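Local coordinates for translation initiation factor eIF2B subunit epsilon (Schizosaccharomyces pombe, PDB 5B04), which forms part of the eIF2B complex, which catalyses exchange of GDP for GTP on the gamma subunit of initiation factor eIF2, at residues H166-S174 with Y270-T279. Numbering follows the deposited sequence.
Sequences HRTRARTES and YAARVRSLQT. With PO4 (phosphate ion), chain S.
Glu173 and Arg275 reach for each other from opposite directions and form a salt bridge with carboxylate and guanidinium nearly coplanar, their planes 18° apart. The grip is side-on: NE of Arg275 donates a hydrogen bond to OE2 of Glu173 at 2.9 Å, and NH2 of Arg275 bonds OE1 of Glu173 at 3.3 Å, each oxygen using its syn lone pair. Glutamate suits the place because its two oxygens match these two N-H groups; a guanidinium presents donors along more than one edge, and NH1 of Arg275 donates to O2 of a phosphate ion at 2.9 Å, probably from the crystallisation liquor. Thr172, small enough to slide past, sets OG1 over the centre of one guanidinium face, 3.3 Å from CZ of Arg275, while the methyl of Thr279 lies off-centre against the other. This joins the loop between strands 153-161 and 175-179, part of the nucleotidyltransferase-like region, to the turn leading from strand 271-273 into helix 277-288, whose N-cap is Ser276. A leucine in place of Arg275 would probably leave the buried Glu173 carboxylate without its bonded mate and the phosphate without this anchor. Arg273, held by Ser127 O, offers its guanidinium edge to CG2 of Thr172. Farther along, CG2 of Thr168 stands anti to the backbone N, which carries it to CB of Ala272 (4.0 Å) and the hydroxyl of Tyr270; OG1 of Thr168 and that hydroxyl both hydrogen-bond Asp286.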
loop_
_atom_site.group_PDB
_atom_site.type_symbol
_atom_site.label_atom_id
_atom_site.label_comp_id
_atom_site.label_asym_id
_atom_site.label_seq_id
_atom_site.Cartn_x
_atom_site.Cartn_y
_atom_site.Cartn_z
ATOM N N HIS I 166 -15.408 44.615 -19.940
ATOM C CA HIS I 166 -14.075 44.029 -19.901
ATOM C C HIS I 166 -13.023 45.121 -20.066
ATOM O O HIS I 166 -13.169 46.012 -20.902
ATOM C CB HIS I 166 -13.917 42.964 -20.988
ATOM C CG HIS I 166 -12.801 42.000 -20.732
ATOM N ND1 HIS I 166 -11.475 42.375 -20.749
ATOM C CD2 HIS I 166 -12.814 40.675 -20.454
ATOM C CE1 HIS I 166 -10.719 41.323 -20.491
ATOM N NE2 HIS I 166 -11.506 40.278 -20.309
ATOM N N ARG I 167 -11.966 45.044 -19.264
ATOM C CA ARG I 167 -10.949 46.090 -19.219
ATOM C C ARG I 167 -10.190 46.222 -20.537
ATOM O O ARG I 167 -9.577 47.254 -20.807
ATOM C CB ARG I 167 -9.974 45.819 -18.073
ATOM C CG ARG I 167 -10.668 45.469 -16.767
ATOM C CD ARG I 167 -10.080 46.226 -15.589
ATOM N NE ARG I 167 -10.928 46.113 -14.405
ATOM C CZ ARG I 167 -10.578 46.518 -13.189
ATOM N NH1 ARG I 167 -9.388 47.067 -12.988
ATOM N NH2 ARG I 167 -11.417 46.373 -12.174
ATOM N N THR I 168 -10.235 45.174 -21.353
ATOM C CA THR I 168 -9.586 45.193 -22.658
ATOM C C THR I 168 -10.539 45.758 -23.709
ATOM O O THR I 168 -10.113 46.265 -24.747
ATOM C CB THR I 168 -9.126 43.785 -23.079
ATOM O OG1 THR I 168 -8.545 43.113 -21.955
ATOM C CG2 THR I 168 -8.102 43.865 -24.202
ATOM N N ARG I 169 -11.835 45.675 -23.422
ATOM C CA ARG I 169 -12.862 46.169 -24.331
ATOM C C ARG I 169 -13.061 47.674 -24.171
ATOM O O ARG I 169 -13.938 48.117 -23.429
ATOM C CB ARG I 169 -14.182 45.432 -24.091
ATOM C CG ARG I 169 -15.246 45.665 -25.155
ATOM C CD ARG I 169 -16.480 44.817 -24.878
ATOM N NE ARG I 169 -17.423 44.820 -25.994
ATOM C CZ ARG I 169 -18.529 45.554 -26.040
ATOM N NH1 ARG I 169 -18.843 46.351 -25.029
ATOM N NH2 ARG I 169 -19.326 45.489 -27.098
ATOM N N ALA I 170 -12.241 48.455 -24.869
ATOM C CA ALA I 170 -12.347 49.909 -24.821
ATOM C C ALA I 170 -13.473 50.399 -25.728
ATOM O O ALA I 170 -14.313 49.611 -26.158
ATOM C CB ALA I 170 -11.028 50.552 -25.211
ATOM N N ARG I 171 -13.484 51.695 -26.024
ATOM C CA ARG I 171 -14.596 52.297 -26.755
ATOM C C ARG I 171 -14.621 51.911 -28.234
ATOM O O ARG I 171 -15.691 51.672 -28.796
ATOM C CB ARG I 171 -14.558 53.821 -26.617
ATOM C CG ARG I 171 -15.786 54.518 -27.187
ATOM C CD ARG I 171 -17.072 53.917 -26.634
ATOM N NE ARG I 171 -17.368 54.376 -25.279
ATOM C CZ ARG I 171 -18.408 53.964 -24.562
ATOM N NH1 ARG I 171 -19.256 53.077 -25.066
ATOM N NH2 ARG I 171 -18.602 54.438 -23.338
ATOM N N THR I 172 -13.451 51.857 -28.863
ATOM C CA THR I 172 -13.359 51.423 -30.255
ATOM C C THR I 172 -13.807 49.970 -30.377
ATOM O O THR I 172 -14.516 49.600 -31.315
ATOM C CB THR I 172 -11.923 51.573 -30.806
ATOM O OG1 THR I 172 -11.635 52.960 -31.025
ATOM C CG2 THR I 172 -11.761 50.821 -32.120
ATOM N N GLU I 173 -13.402 49.157 -29.407
ATOM C CA GLU I 173 -13.734 47.739 -29.398
ATOM C C GLU I 173 -15.180 47.501 -28.965
ATOM O O GLU I 173 -15.755 46.450 -29.248
ATOM C CB GLU I 173 -12.776 46.972 -28.480
ATOM C CG GLU I 173 -11.336 46.899 -28.980
ATOM C CD GLU I 173 -10.590 48.213 -28.840
ATOM O OE1 GLU I 173 -11.063 49.090 -28.087
ATOM O OE2 GLU I 173 -9.532 48.372 -29.486
ATOM N N SER I 174 -15.762 48.479 -28.278
ATOM C CA SER I 174 -17.142 48.370 -27.815
ATOM C C SER I 174 -18.123 48.583 -28.962
ATOM O O SER I 174 -18.366 49.714 -29.381
ATOM C CB SER I 174 -17.420 49.377 -26.697
ATOM O OG SER I 174 -18.742 49.243 -26.206
ATOM N N TYR I 270 -6.320 35.331 -27.163
ATOM C CA TYR I 270 -6.156 36.715 -26.791
ATOM C C TYR I 270 -6.093 37.482 -28.058
ATOM O O TYR I 270 -5.495 37.038 -29.004
ATOM C CB TYR I 270 -4.975 37.062 -25.920
ATOM C CG TYR I 270 -4.922 38.476 -25.456
ATOM C CD1 TYR I 270 -5.784 38.934 -24.521
ATOM C CD2 TYR I 270 -3.976 39.335 -25.930
ATOM C CE1 TYR I 270 -5.722 40.216 -24.086
ATOM C CE2 TYR I 270 -3.917 40.627 -25.498
ATOM C CZ TYR I 270 -4.783 41.049 -24.586
ATOM O OH TYR I 270 -4.732 42.320 -24.152
ATOM N N ALA I 271 -6.662 38.672 -28.088
ATOM C CA ALA I 271 -6.300 39.543 -29.200
ATOM C C ALA I 271 -6.620 40.973 -28.823
ATOM O O ALA I 271 -7.624 41.213 -28.207
ATOM C CB ALA I 271 -7.007 39.209 -30.477
ATOM N N ALA I 272 -5.786 41.920 -29.225
ATOM C CA ALA I 272 -5.989 43.316 -28.929
ATOM C C ALA I 272 -5.077 44.157 -29.758
ATOM O O ALA I 272 -4.099 43.679 -30.256
ATOM C CB ALA I 272 -5.747 43.581 -27.475
ATOM N N ARG I 273 -5.383 45.433 -29.866
ATOM C CA ARG I 273 -4.561 46.387 -30.605
ATOM C C ARG I 273 -4.057 47.517 -29.716
ATOM O O ARG I 273 -4.801 48.055 -28.896
ATOM C CB ARG I 273 -5.342 46.974 -31.783
ATOM C CG ARG I 273 -5.566 46.003 -32.925
ATOM C CD ARG I 273 -6.140 46.702 -34.145
ATOM N NE ARG I 273 -7.342 47.463 -33.820
ATOM C CZ ARG I 273 -7.496 48.756 -34.080
ATOM N NH1 ARG I 273 -6.526 49.431 -34.678
ATOM N NH2 ARG I 273 -8.623 49.374 -33.748
ATOM N N VAL I 274 -2.788 47.871 -29.888
ATOM C CA VAL I 274 -2.208 49.006 -29.182
ATOM C C VAL I 274 -2.476 50.279 -29.975
ATOM O O VAL I 274 -1.664 50.689 -30.807
ATOM C CB VAL I 274 -0.696 48.834 -28.970
ATOM C CG1 VAL I 274 -0.182 49.872 -27.985
ATOM C CG2 VAL I 274 -0.391 47.431 -28.473
ATOM N N ARG I 275 -3.620 50.899 -29.712
ATOM C CA ARG I 275 -4.077 52.035 -30.504
ATOM C C ARG I 275 -4.139 53.325 -29.691
ATOM O O ARG I 275 -4.505 54.377 -30.214
ATOM C CB ARG I 275 -5.450 51.731 -31.100
ATOM C CG ARG I 275 -6.446 51.222 -30.076
ATOM C CD ARG I 275 -7.859 51.218 -30.620
ATOM N NE ARG I 275 -8.840 51.214 -29.540
ATOM C CZ ARG I 275 -9.199 52.298 -28.858
ATOM N NH1 ARG I 275 -8.658 53.474 -29.146
ATOM N NH2 ARG I 275 -10.101 52.207 -27.892
ATOM N N SER I 276 -3.786 53.238 -28.413
ATOM C CA SER I 276 -3.790 54.405 -27.537
ATOM C C SER I 276 -2.918 54.174 -26.308
ATOM O O SER I 276 -2.333 53.104 -26.142
ATOM C CB SER I 276 -5.217 54.752 -27.107
ATOM O OG SER I 276 -5.776 53.726 -26.305
ATOM N N LEU I 277 -2.835 55.186 -25.451
ATOM C CA LEU I 277 -2.062 55.090 -24.217
ATOM C C LEU I 277 -2.685 54.094 -23.250
ATOM O O LEU I 277 -2.000 53.228 -22.705
ATOM C CB LEU I 277 -1.957 56.458 -23.546
ATOM C CG LEU I 277 -1.198 57.551 -24.297
ATOM C CD1 LEU I 277 -1.519 58.898 -23.690
ATOM C CD2 LEU I 277 0.297 57.286 -24.254
ATOM N N GLN I 278 -3.991 54.226 -23.042
ATOM C CA GLN I 278 -4.707 53.397 -22.080
ATOM C C GLN I 278 -4.779 51.938 -22.519
ATOM O O GLN I 278 -4.862 51.039 -21.684
ATOM C CB GLN I 278 -6.111 53.958 -21.852
ATOM C CG GLN I 278 -6.117 55.267 -21.074
ATOM C CD GLN I 278 -7.288 56.160 -21.430
ATOM O OE1 GLN I 278 -7.224 56.935 -22.384
ATOM N NE2 GLN I 278 -8.365 56.058 -20.661
ATOM N N THR I 279 -4.746 51.703 -23.827
ATOM C CA THR I 279 -4.707 50.339 -24.343
ATOM C C THR I 279 -3.290 49.786 -24.249
ATOM O O THR I 279 -3.096 48.599 -24.000
ATOM C CB THR I 279 -5.199 50.253 -25.800
ATOM O OG1 THR I 279 -4.411 51.116 -26.629
ATOM C CG2 THR I 279 -6.663 50.657 -25.894
HETATM P P PO4 S . -10.489 55.511 -26.615
HETATM O O1 PO4 S . -9.305 54.695 -26.151
HETATM O O2 PO4 S . -10.791 55.185 -28.059
HETATM O O3 PO4 S . -10.165 56.981 -26.493
HETATM O O4 PO4 S . -11.691 55.187 -25.761
#